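Local coordinates for protein putative alpha-L-fucosidase (Bacteroides thetaiotaomicron VPI-5482, PDB 3GZA) that probably hydrolyses alpha-L-fucosidic bonds, releasing L-fucose from glycoconjugates or oligosaccharides, at residues A20-V25 / D301-S306; K69-K74 / L313-T318. One frame throughout, in Å; residues are numbered along the deposited sequence.

Contact 1 (A20-V25 / D301-S306)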
loop_
_atom_site.group_PDB
_atom_site.type_symbol
_atom_site.label_atom_id
_atom_site.label_comp_id
_atom_site.label_asym_id
_atom_site.label_seq_id
_atom_site.Cartn_x
_atom_site.Cartn_y
_atom_site.Cartn_z
ATOM N N ALA A 20 -27.510 -13.997 22.034
ATOM C CA ALA A 20 -26.101 -14.157 22.394
ATOM C C ALA A 20 -25.800 -13.605 23.751
ATOM O O ALA A 20 -25.024 -14.219 24.492
ATOM C CB ALA A 20 -25.195 -13.497 21.337
ATOM N N GLU A 21 -26.357 -12.425 24.067
ATOM C CA GLU A 21 -26.125 -11.698 25.335
ATOM C C GLU A 21 -24.748 -11.125 25.525
ATOM O O GLU A 21 -24.609 -10.037 26.040
ATOM C CB GLU A 21 -26.558 -12.509 26.560
ATOM C CG GLU A 21 -28.045 -12.898 26.548
ATOM C CD GLU A 21 -28.516 -13.731 27.702
ATOM O OE1 GLU A 21 -27.737 -14.053 28.588
ATOM O OE2 GLU A 21 -29.680 -14.158 27.676
HETATM N N MSE A 22 -23.718 -11.879 25.150
HETATM C CA MSE A 22 -22.359 -11.424 25.307
HETATM C C MSE A 22 -21.523 -11.854 24.127
HETATM O O MSE A 22 -21.740 -12.946 23.559
HETATM C CB MSE A 22 -21.745 -12.052 26.516
HETATM C CG MSE A 22 -22.266 -11.611 27.805
HETATM SE SE MSE A 22 -21.328 -12.512 29.285
HETATM C CE MSE A 22 -19.592 -11.713 28.905
ATOM N N GLY A 23 -20.576 -11.001 23.792
ATOM C CA GLY A 23 -19.590 -11.285 22.757
ATOM C C GLY A 23 -18.285 -10.579 23.046
ATOM O O GLY A 23 -18.194 -9.823 24.005
ATOM N N ALA A 24 -17.288 -10.821 22.195
ATOM C CA ALA A 24 -15.992 -10.190 22.334
ATOM C C ALA A 24 -15.534 -9.578 21.022
ATOM O O ALA A 24 -15.816 -10.102 19.935
ATOM C CB ALA A 24 -14.939 -11.217 22.790
ATOM N N VAL A 25 -14.811 -8.474 21.121
ATOM C CA VAL A 25 -14.132 -7.865 19.963
ATOM C C VAL A 25 -12.599 -7.882 20.314
ATOM O O VAL A 25 -12.161 -7.542 21.422
ATOM C CB VAL A 25 -14.634 -6.457 19.582
ATOM C CG1 VAL A 25 -14.397 -5.455 20.724
ATOM C CG2 VAL A 25 -13.985 -6.011 18.244
ATOM N N ASP A 301 -21.103 -5.959 37.933
ATOM C CA ASP A 301 -21.944 -4.748 37.963
ATOM C C ASP A 301 -22.292 -4.410 36.492
ATOM O O ASP A 301 -23.464 -4.155 36.153
ATOM C CB ASP A 301 -21.123 -3.613 38.622
ATOM C CG ASP A 301 -21.853 -2.253 38.691
ATOM O OD1 ASP A 301 -23.021 -2.189 39.121
ATOM O OD2 ASP A 301 -21.202 -1.196 38.368
ATOM N N LYS A 302 -21.298 -4.456 35.602
ATOM C CA LYS A 302 -21.557 -4.133 34.195
ATOM C C LYS A 302 -22.488 -5.136 33.550
ATOM O O LYS A 302 -23.406 -4.751 32.799
ATOM C CB LYS A 302 -20.263 -3.969 33.416
ATOM C CG LYS A 302 -19.430 -2.773 33.909
ATOM C CD LYS A 302 -18.137 -2.651 33.148
ATOM C CE LYS A 302 -17.298 -1.494 33.730
ATOM N NZ LYS A 302 -18.102 -0.259 33.959
ATOM N N TYR A 303 -22.262 -6.415 33.794
ATOM C CA TYR A 303 -23.157 -7.469 33.267
ATOM C C TYR A 303 -24.610 -7.189 33.644
ATOM O O TYR A 303 -25.519 -7.242 32.786
ATOM C CB TYR A 303 -22.699 -8.829 33.855
ATOM C CG TYR A 303 -23.569 -10.008 33.411
ATOM C CD1 TYR A 303 -23.363 -10.611 32.187
ATOM C CD2 TYR A 303 -24.557 -10.507 34.227
ATOM C CE1 TYR A 303 -24.149 -11.662 31.758
ATOM C CE2 TYR A 303 -25.325 -11.560 33.828
ATOM C CZ TYR A 303 -25.121 -12.123 32.610
ATOM O OH TYR A 303 -25.918 -13.195 32.189
ATOM N N GLU A 304 -24.853 -6.883 34.914
ATOM C CA GLU A 304 -26.235 -6.656 35.375
ATOM C C GLU A 304 -26.845 -5.392 34.765
ATOM O O GLU A 304 -28.063 -5.280 34.634
ATOM C CB GLU A 304 -26.293 -6.616 36.918
ATOM C CG GLU A 304 -25.964 -7.974 37.525
ATOM C CD GLU A 304 -26.101 -8.030 39.010
ATOM O OE1 GLU A 304 -26.611 -7.076 39.635
ATOM O OE2 GLU A 304 -25.717 -9.064 39.580
ATOM N N LYS A 305 -25.993 -4.445 34.389
ATOM C CA LYS A 305 -26.441 -3.180 33.808
ATOM C C LYS A 305 -26.323 -3.145 32.293
ATOM O O LYS A 305 -26.379 -2.100 31.688
ATOM C CB LYS A 305 -25.733 -1.986 34.487
ATOM C CG LYS A 305 -26.122 -1.812 35.952
ATOM C CD LYS A 305 -25.256 -0.810 36.722
ATOM C CE LYS A 305 -25.735 -0.654 38.219
ATOM N NZ LYS A 305 -24.642 -0.144 39.127
ATOM N N SER A 306 -26.154 -4.300 31.656
ATOM C CA SER A 306 -26.111 -4.414 30.205
ATOM C C SER A 306 -27.024 -5.552 29.861
ATOM O O SER A 306 -28.171 -5.289 29.536
ATOM C CB SER A 306 -24.710 -4.614 29.619
ATOM O OG SER A 306 -24.012 -5.656 30.276
HETATM O O HOH W 1 -25.333 -13.938 29.630
#
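Y303 swings its ring off helix 296-304 with CG anti to the backbone N (chi1 179°), while M22, a selenomethionine, sets its CG beside the backbone N and through an extended chi2 (-179°) carries its selenium outward. These settings bring SE of M22 to the edge of the phenol, 3.8 Å from CE1 of Y303 and slightly farther from CD1. The selenium lies 5.0 Å from the centroid of the Y303 ring and 74° off its normal, so the Met-aromatic contact is made at the ring edge and not over a face. No direct hydrogen bond joins the two segments. A water connects their polar ends instead, 2.6 Å from OE1 of E21, to which it donates, and 2.7 Å from OH of Y303, lying in the plane of the ring. In the TIM barrel of this family, M22 opens the parallel strand 22-26, and helix 327-344 packs on the same pair, M336 and I340 touching M22 and I340 also touching Y303. E21, with positive phi, is where the chain leaves helix 15-20. Its other oxygen, OE2, is taken by H407 and by a salt bridge to K408, so one carboxylate reaches both the barrel helix, through water, and the C-terminal beta domain. Beyond Y303, helix 296-304 ends with OG of S306 bonded to O of K302 at 2.7 Å, the donor standing above the carbonyl plane.

Contact 2 (K69-K74 / L313-T318); sequences KAAGCK and LILGLT
The backbones keep their distance, with CA of C73 and CA of I314 8.2 Å apart at the nearest approach, and no hydrogen bond passes between the turn 69-74 and the strand 313-317, so side chains alone close the gap. L315 supplies one side of it. Its CB is directed at the turn, and an extended chi2 (172°) carries the CD1 branch forward to meet two residues together: CD1 of L315 lies 4.3 Å from CB of A71 and 4.4 Å from SG of C73. The methyl and the thiol that receive it stand on either side of G72 in sequence. There the chain leaves helix 61-69 through a Schellman motif, G72 having positive phi (107°), and a type I turn from K69 is closed by N of G72 bonding to O of K69 at 3.0 Å. This is the return from helix to strand in the beta-alpha-beta crossover that joins strand 22-26 to its parallel neighbour 75-79 in the TIM barrel; strand 22-26 lies between 75-79 and 312-317. L315 therefore reaches past the intervening strand on the helix side of the sheet, where M22 also touches it and L333 of helix 327-344 packs against both L315 and A71. With buried partners, loose approaches and only about 90 Å² enclosed, the chemistry implies modest dispersion and hydrophobic packing, without directional bonding.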
loop_
_atom_site.group_PDB
_atom_site.type_symbol
_atom_site.label_atom_id
_atom_site.label_comp_id
_atom_site.label_asym_id
_atom_site.label_seq_id
_atom_site.Cartn_x
_atom_site.Cartn_y
_atom_site.Cartn_z
ATOM N N LYS A 69 -14.834 -17.446 25.301
ATOM C CA LYS A 69 -15.875 -18.377 25.589
ATOM C C LYS A 69 -16.036 -18.580 27.076
ATOM O O LYS A 69 -17.151 -18.710 27.571
ATOM C CB LYS A 69 -15.599 -19.723 24.894
ATOM C CG LYS A 69 -16.629 -20.787 25.172
ATOM C CD LYS A 69 -16.403 -22.017 24.301
ATOM C CE LYS A 69 -17.519 -23.043 24.479
ATOM N NZ LYS A 69 -17.271 -24.297 23.724
ATOM N N ALA A 70 -14.920 -18.571 27.797
ATOM C CA ALA A 70 -14.965 -18.803 29.256
ATOM C C ALA A 70 -15.728 -17.726 30.018
ATOM O O ALA A 70 -16.119 -17.940 31.169
ATOM C CB ALA A 70 -13.556 -18.954 29.827
ATOM N N ALA A 71 -15.885 -16.557 29.398
ATOM C CA ALA A 71 -16.637 -15.456 30.016
ATOM C C ALA A 71 -18.128 -15.533 29.764
ATOM O O ALA A 71 -18.901 -14.868 30.433
ATOM C CB ALA A 71 -16.062 -14.110 29.547
ATOM N N GLY A 72 -18.531 -16.386 28.831
ATOM C CA GLY A 72 -19.897 -16.436 28.369
ATOM C C GLY A 72 -20.116 -15.873 26.967
ATOM O O GLY A 72 -21.256 -15.862 26.516
ATOM N N CYS A 73 -19.064 -15.445 26.279
ATOM C CA CYS A 73 -19.196 -14.880 24.923
ATOM C C CYS A 73 -19.689 -15.930 23.935
ATOM O O CYS A 73 -19.230 -17.089 23.959
ATOM C CB CYS A 73 -17.842 -14.344 24.439
ATOM S SG CYS A 73 -17.266 -13.024 25.529
ATOM N N LYS A 74 -20.668 -15.525 23.116
ATOM C CA LYS A 74 -21.284 -16.393 22.117
ATOM C C LYS A 74 -20.860 -16.029 20.697
ATOM O O LYS A 74 -21.175 -16.761 19.739
ATOM C CB LYS A 74 -22.818 -16.441 22.263
ATOM C CG LYS A 74 -23.270 -16.951 23.613
ATOM C CD LYS A 74 -22.818 -18.377 23.865
ATOM C CE LYS A 74 -23.321 -18.889 25.217
ATOM N NZ LYS A 74 -24.780 -18.877 25.281
ATOM N N LEU A 313 -23.762 -7.305 25.474
ATOM C CA LEU A 313 -22.510 -6.730 25.936
ATOM C C LEU A 313 -21.342 -7.260 25.125
ATOM O O LEU A 313 -21.187 -8.492 24.965
ATOM C CB LEU A 313 -22.320 -7.106 27.396
ATOM C CG LEU A 313 -20.989 -6.785 28.084
ATOM C CD1 LEU A 313 -20.758 -5.242 28.150
ATOM C CD2 LEU A 313 -20.869 -7.412 29.510
ATOM N N ILE A 314 -20.484 -6.347 24.662
ATOM C CA ILE A 314 -19.294 -6.696 23.940
ATOM C C ILE A 314 -18.044 -6.324 24.749
ATOM O O ILE A 314 -17.868 -5.169 25.087
ATOM C CB ILE A 314 -19.217 -6.051 22.532
ATOM C CG1 ILE A 314 -20.479 -6.454 21.734
ATOM C CG2 ILE A 314 -17.903 -6.486 21.821
ATOM C CD1 ILE A 314 -20.521 -5.868 20.262
ATOM N N LEU A 315 -17.215 -7.310 25.049
ATOM C CA LEU A 315 -15.982 -7.064 25.736
ATOM C C LEU A 315 -14.808 -6.887 24.781
ATOM O O LEU A 315 -14.614 -7.724 23.887
ATOM C CB LEU A 315 -15.674 -8.247 26.677
ATOM C CG LEU A 315 -16.657 -8.583 27.807
ATOM C CD1 LEU A 315 -16.254 -9.904 28.478
ATOM C CD2 LEU A 315 -16.735 -7.439 28.827
ATOM N N GLY A 316 -13.997 -5.860 25.005
ATOM C CA GLY A 316 -12.790 -5.636 24.197
ATOM C C GLY A 316 -11.589 -6.332 24.773
ATOM O O GLY A 316 -11.068 -5.992 25.885
ATOM N N LEU A 317 -11.147 -7.321 24.018
ATOM C CA LEU A 317 -10.016 -8.140 24.422
ATOM C C LEU A 317 -8.789 -7.810 23.573
ATOM O O LEU A 317 -8.885 -7.411 22.417
ATOM C CB LEU A 317 -10.390 -9.612 24.309
ATOM C CG LEU A 317 -11.648 -10.026 25.077
ATOM C CD1 LEU A 317 -11.851 -11.551 25.012
ATOM C CD2 LEU A 317 -11.684 -9.455 26.544
ATOM N N THR A 318 -7.622 -8.077 24.152
ATOM C CA THR A 318 -6.344 -7.558 23.585
ATOM C C THR A 318 -5.246 -8.602 23.434
ATOM O O THR A 318 -4.425 -8.809 24.386
ATOM C CB THR A 318 -5.819 -6.414 24.452
ATOM O OG1 THR A 318 -5.528 -6.848 25.785
ATOM C CG2 THR A 318 -6.832 -5.290 24.547
#

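From the N terminus the chain meets 20-25, then 69-74, then 301-306 and finally 313-318, so contact 1 closes a loop with 275 residues between its segments, contact 2 one with 238, and the two loops cross instead of nesting. Their centres are about 8 Å apart. Strands 22-26 and 312-317 are parallel neighbours, with a probable hydrogen bond from N of L317 to O of V25 (2.8 Å). Across the other edge, O of M22 probably accepts N of K74, also at 2.8 Å, where strand 75-79 begins. Together the contacts tie the first and last strands of the barrel, helix 296-304 and the turn after helix 61-69.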